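Local atomic coordinates of (S)-2-haloacid dehalogenase 4A (Burkholderia cepacia, PDB entry 2NO4), a protein that catalyses the hydrolytic dehalogenation of short-chain (S)-2-haloalkanoic acids, releasing halide and the (R)-2-hydroxyalkanoic acid with inversion of configuration. Residues T24-H29 and E133-A138; T201-I204 and G208-P211; G121-I126 and L174-N179; S47-Q52 and L82-L87; H220-N223 and E227-P230. One frame throughout, in Å; residues are numbered along the deposited sequence.

Interaction 1. Residues T24-H29 and E133-A138; sequences TLLDVH and EMLQAA. With SO4 (sulfate ion), chain I.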
# COMPACT_ATOMS: atom_id res chain seq x y z
N THR B 24 14.91 4.30 -7.32
CA THR B 24 15.29 4.82 -8.64
C THR B 24 16.76 5.22 -8.67
O THR B 24 17.53 4.68 -9.47
CB THR B 24 14.38 5.99 -9.02
OG1 THR B 24 13.02 5.55 -8.94
CG2 THR B 24 14.66 6.54 -10.47
N LEU B 25 17.14 6.16 -7.81
CA LEU B 25 18.53 6.59 -7.69
C LEU B 25 19.24 5.81 -6.59
O LEU B 25 20.43 5.56 -6.71
CB LEU B 25 18.64 8.10 -7.38
CG LEU B 25 18.09 9.03 -8.47
CD1 LEU B 25 18.19 10.49 -8.06
CD2 LEU B 25 18.76 8.78 -9.85
N LEU B 26 18.49 5.44 -5.55
CA LEU B 26 19.01 4.74 -4.36
C LEU B 26 18.41 3.34 -4.31
O LEU B 26 17.22 3.15 -4.51
CB LEU B 26 18.62 5.50 -3.09
CG LEU B 26 19.17 6.92 -2.99
CD1 LEU B 26 18.68 7.64 -1.73
CD2 LEU B 26 20.71 6.84 -3.02
N ASP B 27 19.26 2.38 -3.99
CA ASP B 27 18.89 0.96 -4.04
C ASP B 27 18.28 0.50 -2.71
O ASP B 27 19.01 0.25 -1.76
CB ASP B 27 20.15 0.16 -4.39
CG ASP B 27 19.87 -1.28 -4.65
OD1 ASP B 27 18.83 -1.81 -4.21
OD2 ASP B 27 20.71 -1.88 -5.32
N VAL B 28 16.96 0.44 -2.62
CA VAL B 28 16.32 0.11 -1.31
C VAL B 28 16.77 -1.28 -0.74
O VAL B 28 16.83 -1.47 0.49
CB VAL B 28 14.74 0.34 -1.26
CG1 VAL B 28 14.37 1.82 -1.54
CG2 VAL B 28 13.95 -0.58 -2.22
N HIS B 29 17.14 -2.21 -1.64
CA HIS B 29 17.64 -3.55 -1.28
C HIS B 29 18.99 -3.62 -0.53
O HIS B 29 19.24 -4.56 0.20
CB HIS B 29 17.71 -4.46 -2.51
CG HIS B 29 16.54 -4.33 -3.43
ND1 HIS B 29 16.63 -3.74 -4.67
CD2 HIS B 29 15.25 -4.73 -3.30
CE1 HIS B 29 15.45 -3.77 -5.27
NE2 HIS B 29 14.59 -4.35 -4.45
N GLU B 133 16.40 15.12 6.28
CA GLU B 133 17.48 14.52 7.04
C GLU B 133 17.95 13.15 6.52
O GLU B 133 19.16 12.94 6.31
CB GLU B 133 17.18 14.42 8.53
CG GLU B 133 18.45 14.00 9.28
CD GLU B 133 18.22 13.72 10.74
OE1 GLU B 133 19.01 12.91 11.31
OE2 GLU B 133 17.27 14.31 11.31
N MET B 134 17.01 12.20 6.34
CA MET B 134 17.39 10.89 5.81
C MET B 134 17.89 10.97 4.35
O MET B 134 18.86 10.30 3.99
CB MET B 134 16.22 9.88 5.98
CG MET B 134 15.06 10.05 5.01
SD MET B 134 13.73 8.89 5.36
CE MET B 134 14.43 7.38 4.61
N LEU B 135 17.26 11.80 3.54
CA LEU B 135 17.56 11.85 2.12
C LEU B 135 18.92 12.52 1.87
O LEU B 135 19.72 12.04 1.06
CB LEU B 135 16.49 12.62 1.36
CG LEU B 135 16.00 12.10 0.00
CD1 LEU B 135 15.34 13.28 -0.68
CD2 LEU B 135 17.06 11.48 -0.90
N GLN B 136 19.16 13.64 2.56
CA GLN B 136 20.44 14.35 2.47
C GLN B 136 21.64 13.49 2.86
O GLN B 136 22.66 13.48 2.14
CB GLN B 136 20.40 15.67 3.27
CG GLN B 136 19.81 16.83 2.47
CD GLN B 136 20.57 17.07 1.14
OE1 GLN B 136 20.01 16.95 0.05
NE2 GLN B 136 21.87 17.37 1.25
N ALA B 137 21.51 12.74 3.95
CA ALA B 137 22.53 11.78 4.35
C ALA B 137 22.86 10.78 3.22
O ALA B 137 24.04 10.54 2.92
CB ALA B 137 22.12 11.02 5.64
N ALA B 138 21.82 10.18 2.63
CA ALA B 138 22.01 9.21 1.52
C ALA B 138 22.63 9.87 0.30
O ALA B 138 23.54 9.31 -0.33
CB ALA B 138 20.68 8.52 1.15
S SO4 I . 14.03 17.03 8.61
O1 SO4 I . 15.33 17.51 9.10
O2 SO4 I . 13.15 16.82 9.78
O3 SO4 I . 13.46 18.07 7.73
O4 SO4 I . 14.24 15.75 7.90
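Leu26 and Ala138 meet through single methyl groups: CD1 of Leu26 rests 3.6 Å from CB of Ala138. Leu26 buries the most surface here, and the same CD1 lies 4.2 Å from CD2 of Leu135, one helical turn back, which gives it two hydrophobic neighbours on one side of helix 132-141. A chi2 of 177° carries CD1 of the leucine outward to the alanine methyl, and CA of Leu26 and CA of Ala138, 8.0 Å apart, are the closest such pair. No hydrogen bond joins the two segments. The loop 24-29 follows strand 16-19 of the HAD-type Rossmann fold, the strand that leads to the nucleophile Asp20. At its start Thr24, considered important for catalysis, bonds through OG1 to Asp20 and to the backbone N of Ser186. At its far end Asp27 caps the next helix through a weak bond from His29 N to Asp27 OD1. Leu135 also touches Ser128 of the substrate-binding site, and in the N-terminal turn of the same helix the backbone N of Glu133 donates a nearly straight bond of 2.8 Å to O4 of a sulfate ion.

Interaction 2. Residues T201-I204 and G208-P211; sequences TVRI and GNPP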
# COMPACT_ATOMS: atom_id res chain seq x y z
N THR B 201 6.37 10.79 -18.29
CA THR B 201 6.89 9.75 -17.40
C THR B 201 7.80 8.74 -18.08
O THR B 201 7.53 8.27 -19.18
CB THR B 201 5.74 9.01 -16.66
OG1 THR B 201 4.78 8.59 -17.62
CG2 THR B 201 5.08 9.99 -15.68
N VAL B 202 8.88 8.43 -17.40
CA VAL B 202 9.83 7.42 -17.86
C VAL B 202 10.09 6.45 -16.73
O VAL B 202 10.55 6.83 -15.64
CB VAL B 202 11.15 8.06 -18.29
CG1 VAL B 202 12.20 6.95 -18.66
CG2 VAL B 202 10.90 9.07 -19.43
N ARG B 203 9.72 5.20 -16.98
CA ARG B 203 10.00 4.12 -16.03
C ARG B 203 11.42 3.54 -16.22
O ARG B 203 11.82 3.23 -17.34
CB ARG B 203 8.98 3.00 -16.22
CG ARG B 203 9.33 1.84 -15.33
CD ARG B 203 8.18 1.06 -14.95
NE ARG B 203 8.54 0.10 -13.91
CZ ARG B 203 7.72 -0.85 -13.49
NH1 ARG B 203 6.53 -0.98 -14.05
NH2 ARG B 203 8.12 -1.71 -12.56
N ILE B 204 12.16 3.41 -15.12
CA ILE B 204 13.35 2.55 -15.06
C ILE B 204 12.87 1.18 -14.56
O ILE B 204 12.52 1.04 -13.39
CB ILE B 204 14.46 3.10 -14.14
CG1 ILE B 204 14.66 4.62 -14.32
CG2 ILE B 204 15.80 2.34 -14.38
CD1 ILE B 204 15.10 5.05 -15.70
N GLY B 208 12.47 -5.90 -15.81
CA GLY B 208 11.33 -6.17 -16.71
C GLY B 208 10.07 -6.68 -15.99
O GLY B 208 9.43 -7.64 -16.42
N ASN B 209 9.72 -6.03 -14.88
CA ASN B 209 8.47 -6.33 -14.17
C ASN B 209 7.27 -6.00 -15.04
O ASN B 209 7.39 -5.14 -15.92
CB ASN B 209 8.39 -5.51 -12.88
CG ASN B 209 9.53 -5.81 -11.92
OD1 ASN B 209 10.01 -4.92 -11.27
ND2 ASN B 209 9.99 -7.06 -11.86
N PRO B 210 6.13 -6.67 -14.81
CA PRO B 210 4.92 -6.46 -15.59
C PRO B 210 4.41 -5.02 -15.45
O PRO B 210 4.74 -4.32 -14.45
CB PRO B 210 3.93 -7.50 -15.00
CG PRO B 210 4.79 -8.50 -14.36
CD PRO B 210 5.89 -7.68 -13.75
N PRO B 211 3.66 -4.54 -16.46
CA PRO B 211 3.12 -3.16 -16.46
C PRO B 211 1.99 -3.02 -15.40
O PRO B 211 1.30 -4.02 -15.06
CB PRO B 211 2.57 -3.01 -17.90
CG PRO B 211 2.16 -4.43 -18.27
CD PRO B 211 3.27 -5.30 -17.67
O HOH W 1 5.49 -3.08 -12.05
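Arg203 reaches from strand 200-204 to the loop that follows it, and its guanidinium comes up against Asn209 and Pro210. The side chain sets out from the strand pointing away from its own backbone N (chi1 175°), and from CG to NE it stays extended, which carries the guanidinium to the loop 208-211. The closer-packed part lies along the arginine itself, which is buried: its side chain is covered by Ala188 and Leu191 of helix 188-197, by Leu218 and by Gln221 of the neighbouring strand. At the tip, NH2 of Arg203 approaches CB of Asn209 to 3.8 Å. There the two side chains cross at about a right angle, the guanidinium and amide planes being turned 50° apart.

The looser side is bridged by solvent. NH1 of Arg203 stays 3.8 Å from the carbonyl O of Pro210; a water instead links NH2 to that oxygen. Lying in the guanidinium plane at its edge, the water accepts from Arg203 NH2 at 3.0 Å and donates to Pro210 O at 2.8 Å. The protein thus joins strand and loop without a direct hydrogen bond. Pro210 and Pro211 pack against Arg83 of the second subunit, so the loop held over the arginine also reaches the dimer interface. The whole is a strand-to-loop contact at the C-terminal end of a parallel strand in a Rossmann-like HAD core, where the chain leaves strand 200-204 before returning as strand 220-222.

Interaction 3. Residues G121-I126 and L174-N179; sequences GYIVAI and LGVNPN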
# COMPACT_ATOMS: atom_id res chain seq x y z
N GLY B 121 22.15 21.05 -19.71
CA GLY B 121 21.35 22.21 -19.30
C GLY B 121 19.94 22.00 -18.72
O GLY B 121 19.18 22.96 -18.59
N TYR B 122 19.59 20.76 -18.36
CA TYR B 122 18.34 20.51 -17.62
C TYR B 122 18.41 20.97 -16.18
O TYR B 122 19.46 20.93 -15.57
CB TYR B 122 18.01 19.02 -17.59
CG TYR B 122 17.62 18.44 -18.90
CD1 TYR B 122 18.54 17.68 -19.66
CD2 TYR B 122 16.35 18.66 -19.42
CE1 TYR B 122 18.16 17.12 -20.87
CE2 TYR B 122 15.97 18.13 -20.64
CZ TYR B 122 16.87 17.36 -21.36
OH TYR B 122 16.45 16.85 -22.56
N ILE B 123 17.27 21.36 -15.63
CA ILE B 123 17.12 21.37 -14.18
C ILE B 123 17.05 19.90 -13.78
O ILE B 123 16.27 19.13 -14.36
CB ILE B 123 15.86 22.15 -13.71
CG1 ILE B 123 15.87 23.61 -14.23
CG2 ILE B 123 15.73 22.12 -12.16
CD1 ILE B 123 14.45 24.20 -14.38
N VAL B 124 17.89 19.50 -12.84
CA VAL B 124 17.94 18.15 -12.34
C VAL B 124 17.54 18.20 -10.88
O VAL B 124 18.24 18.81 -10.05
CB VAL B 124 19.35 17.50 -12.53
CG1 VAL B 124 19.35 16.03 -11.99
CG2 VAL B 124 19.80 17.56 -14.02
N ALA B 125 16.40 17.60 -10.56
CA ALA B 125 15.86 17.68 -9.19
C ALA B 125 15.41 16.29 -8.72
O ALA B 125 15.13 15.40 -9.54
CB ALA B 125 14.67 18.71 -9.15
N ILE B 126 15.39 16.11 -7.41
CA ILE B 126 14.73 14.94 -6.80
C ILE B 126 13.36 15.40 -6.24
O ILE B 126 13.22 16.53 -5.72
CB ILE B 126 15.63 14.30 -5.71
CG1 ILE B 126 16.78 13.51 -6.36
CG2 ILE B 126 14.81 13.38 -4.72
CD1 ILE B 126 17.81 13.00 -5.39
N LEU B 174 10.01 24.55 -8.80
CA LEU B 174 10.95 24.55 -9.92
C LEU B 174 10.64 25.56 -11.01
O LEU B 174 11.44 25.73 -11.93
CB LEU B 174 11.14 23.15 -10.51
CG LEU B 174 11.73 22.11 -9.53
CD1 LEU B 174 11.64 20.72 -10.15
CD2 LEU B 174 13.17 22.45 -9.12
N GLY B 175 9.47 26.20 -10.92
CA GLY B 175 9.03 27.21 -11.90
C GLY B 175 8.77 26.62 -13.26
O GLY B 175 9.11 27.21 -14.29
N VAL B 176 8.21 25.40 -13.29
CA VAL B 176 7.91 24.73 -14.55
C VAL B 176 6.45 24.29 -14.62
O VAL B 176 5.78 24.08 -13.59
CB VAL B 176 8.86 23.47 -14.80
CG1 VAL B 176 10.32 23.88 -14.97
CG2 VAL B 176 8.76 22.46 -13.62
N ASN B 177 5.95 24.13 -15.85
CA ASN B 177 4.67 23.49 -16.07
C ASN B 177 4.83 21.98 -16.12
O ASN B 177 5.90 21.50 -16.47
CB ASN B 177 4.08 23.95 -17.39
CG ASN B 177 3.85 25.44 -17.42
OD1 ASN B 177 3.49 26.04 -16.40
ND2 ASN B 177 4.07 26.05 -18.58
N PRO B 178 3.75 21.23 -15.80
CA PRO B 178 3.81 19.76 -15.84
C PRO B 178 4.39 19.23 -17.13
O PRO B 178 5.22 18.34 -17.09
CB PRO B 178 2.35 19.34 -15.68
CG PRO B 178 1.73 20.46 -14.90
CD PRO B 178 2.42 21.72 -15.36
N ASN B 179 3.98 19.76 -18.27
CA ASN B 179 4.51 19.22 -19.52
C ASN B 179 5.95 19.57 -19.89
O ASN B 179 6.44 19.14 -20.92
CB ASN B 179 3.55 19.45 -20.70
CG ASN B 179 3.56 20.88 -21.21
OD1 ASN B 179 4.27 21.76 -20.70
ND2 ASN B 179 2.74 21.12 -22.22
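Leu174 overlaps two residues of strand 123-128 at once, Ala125 and Ile123, spreading its branched end over one face of the central sheet. The strand belongs to the parallel sheet of the Rossmann-like HAD fold, and Leu174 ends helix 164-174, one of the helices that cover that sheet, just before the chain turns toward strand 181-185. Its methyls divide the work: CD1 of Leu174 sits 3.8 Å from CB of Ala125, whereas CD2 lies 4.0 Å from CG2 of Ile123 and also reaches CB of the same alanine. With CG anti to the carbonyl carbon (chi1 -62°), the leucine directs both methyls at the strand. Ala125 and Ile123 stand two residues apart and point the same way, while Val124 between them faces the other side of the sheet and packs on helix 110-119. Of the two strand residues in contact, Ala125 is buried and Ile123 partly exposed.

Leu174 and Ile123 run antiparallel alongside one another, as do Ile123 and Val176. The side-chain contacts are all apolar, with no hydrogen bond between the segments. Gly175, whose positive phi ends the helix, turns the chain so that Val176 comes back toward the strand. Leu174 also touches Val18 of strand 16-19 and Leu152 of strand 150-153, and Ile123 touches Ala16. At the outer margin the isoleucine ends in CD1, which lies 4.2 Å from CG1 of Val176.

Interaction 4. Residues S47-Q52 and L82-L87; sequences SMLWRQ and LRTYHL. With SO4 (sulfate ion), chain J.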
# COMPACT_ATOMS: atom_id res chain seq x y z
N SER B 47 13.39 -7.89 4.06
CA SER B 47 13.59 -6.74 3.17
C SER B 47 12.31 -6.37 2.41
O SER B 47 11.97 -5.20 2.34
CB SER B 47 14.75 -7.01 2.21
OG SER B 47 15.09 -5.82 1.52
N MET B 48 11.64 -7.36 1.82
CA MET B 48 10.39 -7.13 1.10
C MET B 48 9.27 -6.59 2.00
O MET B 48 8.52 -5.70 1.61
CB MET B 48 9.92 -8.39 0.41
CG MET B 48 10.88 -8.92 -0.65
SD MET B 48 10.24 -10.52 -1.32
CE MET B 48 8.63 -9.94 -1.85
N LEU B 49 9.12 -7.15 3.20
CA LEU B 49 8.08 -6.67 4.13
C LEU B 49 8.36 -5.26 4.63
O LEU B 49 7.43 -4.46 4.71
CB LEU B 49 7.91 -7.61 5.32
CG LEU B 49 6.78 -7.28 6.32
CD1 LEU B 49 5.37 -7.21 5.71
CD2 LEU B 49 6.83 -8.35 7.41
N TRP B 50 9.63 -4.98 4.97
CA TRP B 50 10.02 -3.63 5.39
C TRP B 50 9.56 -2.60 4.33
O TRP B 50 8.89 -1.61 4.63
CB TRP B 50 11.52 -3.57 5.57
CG TRP B 50 12.09 -2.26 6.11
CD1 TRP B 50 11.42 -1.18 6.58
CD2 TRP B 50 13.47 -1.98 6.24
NE1 TRP B 50 12.32 -0.20 6.98
CE2 TRP B 50 13.59 -0.70 6.81
CE3 TRP B 50 14.64 -2.71 5.95
CZ2 TRP B 50 14.84 -0.10 7.07
CZ3 TRP B 50 15.90 -2.12 6.22
CH2 TRP B 50 15.97 -0.83 6.79
N ARG B 51 9.97 -2.85 3.08
CA ARG B 51 9.64 -1.97 1.97
C ARG B 51 8.12 -1.82 1.76
O ARG B 51 7.63 -0.70 1.61
CB ARG B 51 10.35 -2.49 0.68
CG ARG B 51 9.91 -1.79 -0.63
CD ARG B 51 10.33 -0.34 -0.65
NE ARG B 51 10.21 0.24 -1.99
CZ ARG B 51 10.32 1.54 -2.24
NH1 ARG B 51 10.53 2.40 -1.26
NH2 ARG B 51 10.19 2.00 -3.49
N GLN B 52 7.40 -2.93 1.75
CA GLN B 52 5.96 -2.93 1.53
C GLN B 52 5.22 -2.13 2.62
O GLN B 52 4.30 -1.35 2.30
CB GLN B 52 5.39 -4.39 1.48
CG GLN B 52 3.82 -4.47 1.20
CD GLN B 52 2.90 -4.24 2.46
OE1 GLN B 52 3.24 -4.70 3.55
NE2 GLN B 52 1.71 -3.58 2.27
N LEU B 82 10.82 -6.84 11.69
CA LEU B 82 11.68 -7.59 12.62
C LEU B 82 10.88 -8.45 13.59
O LEU B 82 11.23 -9.61 13.81
CB LEU B 82 12.60 -6.64 13.42
CG LEU B 82 13.70 -5.95 12.63
CD1 LEU B 82 14.38 -4.91 13.54
CD2 LEU B 82 14.73 -6.95 12.11
N ARG B 83 9.82 -7.88 14.19
CA ARG B 83 8.91 -8.65 15.07
C ARG B 83 8.16 -9.78 14.31
O ARG B 83 7.97 -10.87 14.82
CB ARG B 83 7.90 -7.71 15.74
CG ARG B 83 8.50 -6.71 16.68
CD ARG B 83 7.48 -5.62 17.06
NE ARG B 83 7.99 -4.82 18.18
CZ ARG B 83 7.37 -3.75 18.67
NH1 ARG B 83 6.24 -3.31 18.12
NH2 ARG B 83 7.91 -3.10 19.71
N THR B 84 7.75 -9.50 13.08
CA THR B 84 7.03 -10.49 12.27
C THR B 84 7.90 -11.74 12.10
O THR B 84 7.40 -12.87 12.21
CB THR B 84 6.64 -9.88 10.90
OG1 THR B 84 5.65 -8.86 11.12
CG2 THR B 84 6.09 -10.93 9.93
N TYR B 85 9.20 -11.51 11.86
CA TYR B 85 10.16 -12.61 11.64
C TYR B 85 10.75 -13.19 12.92
O TYR B 85 11.64 -14.09 12.87
CB TYR B 85 11.19 -12.25 10.54
CG TYR B 85 10.51 -12.33 9.19
CD1 TYR B 85 9.89 -11.20 8.62
CD2 TYR B 85 10.36 -13.57 8.55
CE1 TYR B 85 9.19 -11.29 7.42
CE2 TYR B 85 9.69 -13.68 7.34
CZ TYR B 85 9.10 -12.56 6.79
OH TYR B 85 8.40 -12.72 5.62
N HIS B 86 10.27 -12.66 14.06
CA HIS B 86 10.66 -13.06 15.43
C HIS B 86 12.19 -13.10 15.55
O HIS B 86 12.77 -14.08 16.03
CB HIS B 86 10.12 -14.46 15.79
CG HIS B 86 8.66 -14.52 16.12
ND1 HIS B 86 7.72 -13.64 15.62
CD2 HIS B 86 7.96 -15.41 16.87
CE1 HIS B 86 6.53 -13.95 16.08
NE2 HIS B 86 6.64 -15.03 16.83
N LEU B 87 12.85 -12.04 15.10
CA LEU B 87 14.31 -12.11 14.99
C LEU B 87 15.00 -11.96 16.36
O LEU B 87 14.51 -11.25 17.22
CB LEU B 87 14.83 -11.11 13.96
CG LEU B 87 14.69 -11.71 12.54
CD1 LEU B 87 14.72 -10.63 11.51
CD2 LEU B 87 15.81 -12.70 12.28
S SO4 J . 11.02 -5.30 20.30
O1 SO4 J . 12.45 -5.21 20.61
O2 SO4 J . 10.33 -4.09 20.73
O3 SO4 J . 10.89 -5.42 18.85
O4 SO4 J . 10.38 -6.42 20.99
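Leu49 carries the apolar part of the contact, meeting Thr84 and Tyr85 through one methyl group. Its CD2 lies 3.7 Å from CG2 of Thr84, the two side chains reaching toward each other tip to tip, and 3.8 Å from CE1 of Tyr85, whose ring it approaches obliquely. The choice of methyl follows from chi2: at 58°, measured to CD1, it leaves CD2 extended toward the second helix. Phe80 and Ala81 extend the same patch on helix 70-84, while Tyr85 packs back onto Ala45 and Leu46.

Polar bonds shape the segment 82-87 rather than crossing to the other one. Thr84 OG1 turns to the carbonyl O of Phe80, one turn earlier. The helix closes in a Schellman motif at His86, and Arg83 O there accepts two bonds, from His86 N and, at 2.9 Å, from the ring atom His86 ND1.

A sulfate ion, probably from the crystallisation liquor, is held at the edge of the Arg83 guanidinium by two hydrogen bonds. NE of Arg83 donates to O3 at 3.0 Å and NH2 to O2 at 2.8 Å, the latter bond almost straight at 176°; Arg90 binds the same ion.

Thr84 also packs on Pro210 of the second subunit. The arrangement joins two helices of the helical cap that accompanies the Rossmann-like core in L-2-haloacid dehalogenases, and helix 43-63 also bears the substrate-binding Arg51.

Interaction 5. Residues H220-N223 and E227-P230; sequences HQVN and ELWP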
# COMPACT_ATOMS: atom_id res chain seq x y z
N HIS B 220 8.06 6.59 -21.98
CA HIS B 220 9.08 5.64 -22.32
C HIS B 220 9.35 4.75 -21.12
O HIS B 220 9.05 5.09 -20.00
CB HIS B 220 10.38 6.32 -22.79
CG HIS B 220 11.06 5.64 -23.96
ND1 HIS B 220 11.73 4.44 -23.85
CD2 HIS B 220 11.19 6.02 -25.26
CE1 HIS B 220 12.24 4.11 -25.03
NE2 HIS B 220 11.91 5.04 -25.90
N GLN B 221 9.95 3.61 -21.40
CA GLN B 221 10.51 2.68 -20.40
C GLN B 221 11.91 2.23 -20.87
O GLN B 221 12.09 1.91 -22.04
CB GLN B 221 9.63 1.44 -20.25
CG GLN B 221 10.16 0.40 -19.26
CD GLN B 221 9.13 -0.68 -18.98
OE1 GLN B 221 8.49 -0.69 -17.94
NE2 GLN B 221 8.94 -1.58 -19.93
N VAL B 222 12.84 2.20 -19.93
CA VAL B 222 14.22 1.80 -20.17
C VAL B 222 14.64 0.87 -19.01
O VAL B 222 13.98 0.83 -17.98
CB VAL B 222 15.18 3.03 -20.28
CG1 VAL B 222 14.83 3.92 -21.49
CG2 VAL B 222 15.25 3.87 -18.97
N ASN B 223 15.75 0.16 -19.16
CA ASN B 223 16.18 -0.80 -18.14
C ASN B 223 17.32 -0.29 -17.26
O ASN B 223 17.76 -0.99 -16.38
CB ASN B 223 16.50 -2.18 -18.77
CG ASN B 223 17.75 -2.16 -19.67
OD1 ASN B 223 18.06 -3.16 -20.32
ND2 ASN B 223 18.46 -1.03 -19.72
N GLU B 227 20.35 4.69 -19.93
CA GLU B 227 19.52 4.81 -21.15
C GLU B 227 18.71 6.06 -21.24
O GLU B 227 18.12 6.34 -22.29
CB GLU B 227 18.60 3.60 -21.29
CG GLU B 227 19.35 2.29 -21.37
CD GLU B 227 20.21 2.14 -22.62
OE1 GLU B 227 21.05 1.22 -22.63
OE2 GLU B 227 20.06 2.92 -23.60
N LEU B 228 18.67 6.83 -20.16
CA LEU B 228 18.04 8.13 -20.18
C LEU B 228 18.86 9.08 -21.01
O LEU B 228 18.34 10.07 -21.51
CB LEU B 228 17.94 8.70 -18.75
CG LEU B 228 16.98 8.07 -17.73
CD1 LEU B 228 17.17 8.77 -16.36
CD2 LEU B 228 15.50 8.18 -18.23
N TRP B 229 20.17 8.79 -21.16
CA TRP B 229 21.04 9.70 -21.93
C TRP B 229 20.63 9.82 -23.42
O TRP B 229 20.39 10.92 -23.89
CB TRP B 229 22.53 9.38 -21.72
CG TRP B 229 23.51 10.39 -22.34
CD1 TRP B 229 24.63 10.09 -23.07
CD2 TRP B 229 23.45 11.83 -22.26
NE1 TRP B 229 25.28 11.24 -23.43
CE2 TRP B 229 24.58 12.33 -22.97
CE3 TRP B 229 22.54 12.76 -21.67
CZ2 TRP B 229 24.84 13.71 -23.10
CZ3 TRP B 229 22.80 14.14 -21.81
CH2 TRP B 229 23.95 14.59 -22.53
N PRO B 230 20.57 8.70 -24.16
CA PRO B 230 20.07 8.84 -25.54
C PRO B 230 18.65 9.40 -25.62
O PRO B 230 18.29 10.04 -26.64
CB PRO B 230 20.11 7.40 -26.09
CG PRO B 230 20.30 6.49 -24.89
CD PRO B 230 21.02 7.32 -23.87
O HOH W 2 21.09 -0.80 -20.22
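Val222 and Glu227 bring the two backbones to within 6.2 Å, measured CA to CA, where strand 220-222 gives way to helix 228-232. Val222 is still extended, but Asn223 has already left strand geometry, and after a short connection the chain re-emerges at Glu227 beside helix 228-232. The strand is the outermost on its side of the parallel sheet of the Rossmann-like HAD core, so this short strand-to-helix connection finishes the sheet near the C-terminus of the chain. Strand 200-204 is its neighbour, with Arg203 bonded through its backbone to His220 and Val222.

Among the side chains, Val222 and Glu227 make the closest approach, CB to CB at 3.6 Å, with CG1 of the valine 3.8 Å from the same glutamate carbon. Here the acid serves as a hydrocarbon surface, because its chain bends at chi2 (-66°) and takes the carboxylate away from the valine. On the inner side, CG2 of Val222 lies 4.4 Å from CD2 of Leu228, a looser apolar contact that continues onto Val202 and Ile204 of the adjoining strand.

Toward solvent the chemistry becomes polar. Asn223 ND2 passes 3.8 Å from CG of Glu227, with the amide and carboxylate planes 61° apart, and a water bridges the two groups by hydrogen bonds. That water accepts from Asn223 ND2 at 2.7 Å and donates to Glu227 OE1 at 3.1 Å.

In the fold
Taken together, the five contacts show how chemistry can vary with place in one fold. Interaction 1 is the buried one, wholly apolar across its segments and nearest the catalytic residues; it touches interaction 3 where Leu25 and Leu135 pack on Ile126. Interaction 3, also apolar, lies on the central sheet, farther from the chain's centre. Interactions 2 and 5 share neighbouring strands, 200-204 and 220-222, which are joined by backbone hydrogen bonds, and both add a bridging water at their more open sides. Interaction 4, between helices, is apolar across its segments although at the surface, about 37 Å from interaction 3, centre to centre. Like interaction 2, it reaches the second subunit.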